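Long-range contact in trimethylamine-N-oxide reductase (Haemophilus influenzae, PDB 7L5I), which probably reduces N- and S-oxide substrates such as trimethylamine N-oxide at a molybdenum centre carried by two pyranopterin guanosine dinucleotides: residues R724-L728 with P761-C767. Sequence-based numbering, arbitrary orientation.
Sequences RGQVL and PLCKNGC
The side-chain amide of Gln726 lays one face against Leu762: CB of Leu762 sits 4.0 Å from CD of Gln726, almost straight above the plane, and CD1 of Leu762 covers the same face beside it. At the amide edge, OE1 accepts a hydrogen bond from Arg719 of the neighbouring strand 717-721. A chi1 of 31°, off the staggered positions, leads into an extended chain that crosses Leu762 at about a right angle. CD1 of Leu762 also meets CD2 of Leu728 at 4.0 Å. Beneath this row the backbones pair in parallel: Cys763 N donates to Gln726 O (3.0 Å), and Leu728 N to Cys763 O (2.9 Å), nearly in line with the carbonyl at 176°. On the other sheet face, Val727 CG1 lies 3.9 Å from Cys763 CB and 3.5 Å from Cys767 O. Beyond the strand the chain curls, bringing Gly766 CA within 3.2 Å of Leu728 O. With Cys763 SG swung anti to N (chi1 176°), the sulfur accepts hydrogen bonds from the backbone N-H groups of Asn765, Gly766 and Cys767. Strand 762-763 thus extends the mixed sheet of the dinucleotide-binding domain, and the three donors, which may polarise the buried sulfur, tie the following turn to it.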
ATOM      1  N   ARG A 724       6.075   9.581 -20.165  1.00 15.93           N
ATOM      2  CA  ARG A 724       6.241   8.139 -20.088  1.00 15.28           C
ATOM      3  C   ARG A 724       5.230   7.360 -20.913  1.00 15.58           C
ATOM      4  O   ARG A 724       5.525   6.223 -21.323  1.00 21.22           O
ATOM      5  CB  ARG A 724       6.123   7.667 -18.617  1.00 17.26           C
ATOM      6  CG  ARG A 724       7.406   7.742 -17.798  1.00 18.03           C
ATOM      7  CD  ARG A 724       7.817   9.183 -17.495  1.00 18.62           C
ATOM      8  NE  ARG A 724       6.754   9.897 -16.794  1.00 17.13           N
ATOM      9  CZ  ARG A 724       6.792  11.183 -16.463  1.00 20.83           C
ATOM     10  NH1 ARG A 724       7.846  11.936 -16.792  1.00 18.87           N
ATOM     11  NH2 ARG A 724       5.751  11.703 -15.818  1.00 16.85           N
ATOM     12  N   GLY A 725       4.033   7.886 -21.139  1.00 14.47           N
ATOM     13  CA  GLY A 725       3.011   7.103 -21.803  1.00 17.20           C
ATOM     14  C   GLY A 725       1.684   7.829 -21.861  1.00 15.54           C
ATOM     15  O   GLY A 725       1.598   9.023 -21.604  1.00 17.95           O
ATOM     16  N   GLN A 726       0.656   7.081 -22.251  1.00 13.14           N
ATOM     17  CA  GLN A 726      -0.669   7.645 -22.440  1.00 16.15           C
ATOM     18  C   GLN A 726      -1.713   6.624 -22.037  1.00 16.66           C
ATOM     19  O   GLN A 726      -1.522   5.422 -22.220  1.00 17.27           O
ATOM     20  CB  GLN A 726      -0.873   8.068 -23.908  1.00 18.25           C
ATOM     21  CG  GLN A 726      -0.115   7.234 -24.877  1.00 26.01           C
ATOM     22  CD  GLN A 726      -0.524   7.437 -26.346  1.00 39.09           C
ATOM     23  OE1 GLN A 726      -1.384   8.259 -26.687  1.00 27.97           O
ATOM     24  NE2 GLN A 726       0.093   6.649 -27.219  1.00 40.89           N
ATOM     25  N   VAL A 727      -2.821   7.116 -21.493  1.00 15.77           N
ATOM     26  CA  VAL A 727      -3.949   6.275 -21.099  1.00 16.27           C
ATOM     27  C   VAL A 727      -5.248   6.959 -21.507  1.00 17.77           C
ATOM     28  O   VAL A 727      -5.309   8.171 -21.679  1.00 17.45           O
ATOM     29  CB  VAL A 727      -3.966   5.971 -19.576  1.00 14.31           C
ATOM     30  CG1 VAL A 727      -2.575   5.522 -19.117  1.00 17.19           C
ATOM     31  CG2 VAL A 727      -4.419   7.172 -18.769  1.00 18.00           C
ATOM     32  N   LEU A 728      -6.295   6.159 -21.655  1.00 16.03           N
ATOM     33  CA  LEU A 728      -7.648   6.667 -21.758  1.00 17.95           C
ATOM     34  C   LEU A 728      -8.322   6.637 -20.394  1.00 20.16           C
ATOM     35  O   LEU A 728      -8.080   5.747 -19.579  1.00 20.04           O
ATOM     36  CB  LEU A 728      -8.483   5.850 -22.732  1.00 15.40           C
ATOM     37  CG  LEU A 728      -7.953   5.749 -24.157  1.00 18.97           C
ATOM     38  CD1 LEU A 728      -8.920   4.905 -24.972  1.00 20.95           C
ATOM     39  CD2 LEU A 728      -7.757   7.137 -24.747  1.00 18.45           C
ATOM     40  N   PRO A 761       3.043   3.319 -25.996  1.00 30.86           N
ATOM     41  CA  PRO A 761       1.792   2.550 -26.031  1.00 32.51           C
ATOM     42  C   PRO A 761       0.705   3.152 -25.141  1.00 32.14           C
ATOM     43  O   PRO A 761       0.999   3.847 -24.141  1.00 31.89           O
ATOM     44  CB  PRO A 761       2.196   1.164 -25.524  1.00 37.93           C
ATOM     45  CG  PRO A 761       3.646   1.073 -25.768  1.00 30.46           C
ATOM     46  CD  PRO A 761       4.183   2.477 -25.597  1.00 43.28           C
ATOM     47  N   LEU A 762      -0.536   2.880 -25.543  1.00 24.26           N
ATOM     48  CA  LEU A 762      -1.738   3.475 -24.970  1.00 19.64           C
ATOM     49  C   LEU A 762      -2.484   2.427 -24.153  1.00 19.38           C
ATOM     50  O   LEU A 762      -2.843   1.377 -24.688  1.00 18.81           O
ATOM     51  CB  LEU A 762      -2.641   4.003 -26.096  1.00 21.49           C
ATOM     52  CG  LEU A 762      -4.032   4.465 -25.676  1.00 25.34           C
ATOM     53  CD1 LEU A 762      -3.957   5.787 -24.964  1.00 25.75           C
ATOM     54  CD2 LEU A 762      -4.969   4.582 -26.859  1.00 29.67           C
ATOM     55  N   CYS A 763      -2.737   2.726 -22.877  1.00 16.82           N
ATOM     56  CA  CYS A 763      -3.619   1.881 -22.068  1.00 15.14           C
ATOM     57  C   CYS A 763      -5.076   2.282 -22.295  1.00 16.29           C
ATOM     58  O   CYS A 763      -5.472   3.426 -22.050  1.00 17.08           O
ATOM     59  CB  CYS A 763      -3.264   1.991 -20.582  1.00 15.54           C
ATOM     60  SG  CYS A 763      -4.393   1.073 -19.521  1.00 15.71           S
ATOM     61  N   LYS A 764      -5.882   1.334 -22.760  1.00 14.75           N
ATOM     62  CA  LYS A 764      -7.295   1.578 -23.011  1.00 15.79           C
ATOM     63  C   LYS A 764      -8.130   1.720 -21.746  1.00 17.16           C
ATOM     64  O   LYS A 764      -9.295   2.128 -21.826  1.00 16.53           O
ATOM     65  CB  LYS A 764      -7.857   0.410 -23.826  1.00 16.47           C
ATOM     66  CG  LYS A 764      -7.125   0.144 -25.114  1.00 19.48           C
ATOM     67  CD  LYS A 764      -7.862  -0.947 -25.931  1.00 22.91           C
ATOM     68  CE  LYS A 764      -7.667  -2.340 -25.395  1.00 26.35           C
ATOM     69  NZ  LYS A 764      -6.236  -2.662 -25.337  1.00 35.82           N
ATOM     70  N   ASN A 765      -7.596   1.342 -20.590  1.00 16.69           N
ATOM     71  CA  ASN A 765      -8.414   1.179 -19.396  1.00 14.51           C
ATOM     72  C   ASN A 765      -8.117   2.216 -18.322  1.00 20.87           C
ATOM     73  O   ASN A 765      -8.988   2.484 -17.504  1.00 28.51           O
ATOM     74  CB  ASN A 765      -8.217  -0.244 -18.846  1.00 15.86           C
ATOM     75  CG  ASN A 765      -9.190  -0.603 -17.746  1.00 21.04           C
ATOM     76  OD1 ASN A 765     -10.350  -0.193 -17.740  1.00 21.43           O
ATOM     77  ND2 ASN A 765      -8.718  -1.401 -16.794  1.00 19.73           N
ATOM     78  N   GLY A 766      -6.941   2.818 -18.320  1.00 15.28           N
ATOM     79  CA  GLY A 766      -6.678   3.911 -17.400  1.00 15.86           C
ATOM     80  C   GLY A 766      -5.733   3.569 -16.263  1.00 18.61           C
ATOM     81  O   GLY A 766      -5.906   4.053 -15.148  1.00 18.10           O
ATOM     82  N   CYS A 767      -4.723   2.735 -16.536  1.00 14.61           N
ATOM     83  CA  CYS A 767      -3.733   2.368 -15.522  1.00 13.76           C
ATOM     84  C   CYS A 767      -2.802   3.543 -15.239  1.00 18.29           C
ATOM     85  O   CYS A 767      -1.983   3.914 -16.084  1.00 15.20           O
ATOM     86  CB  CYS A 767      -2.921   1.163 -15.987  1.00 17.38           C
ATOM     87  SG  CYS A 767      -1.675   0.631 -14.746  1.00 19.39           S
TER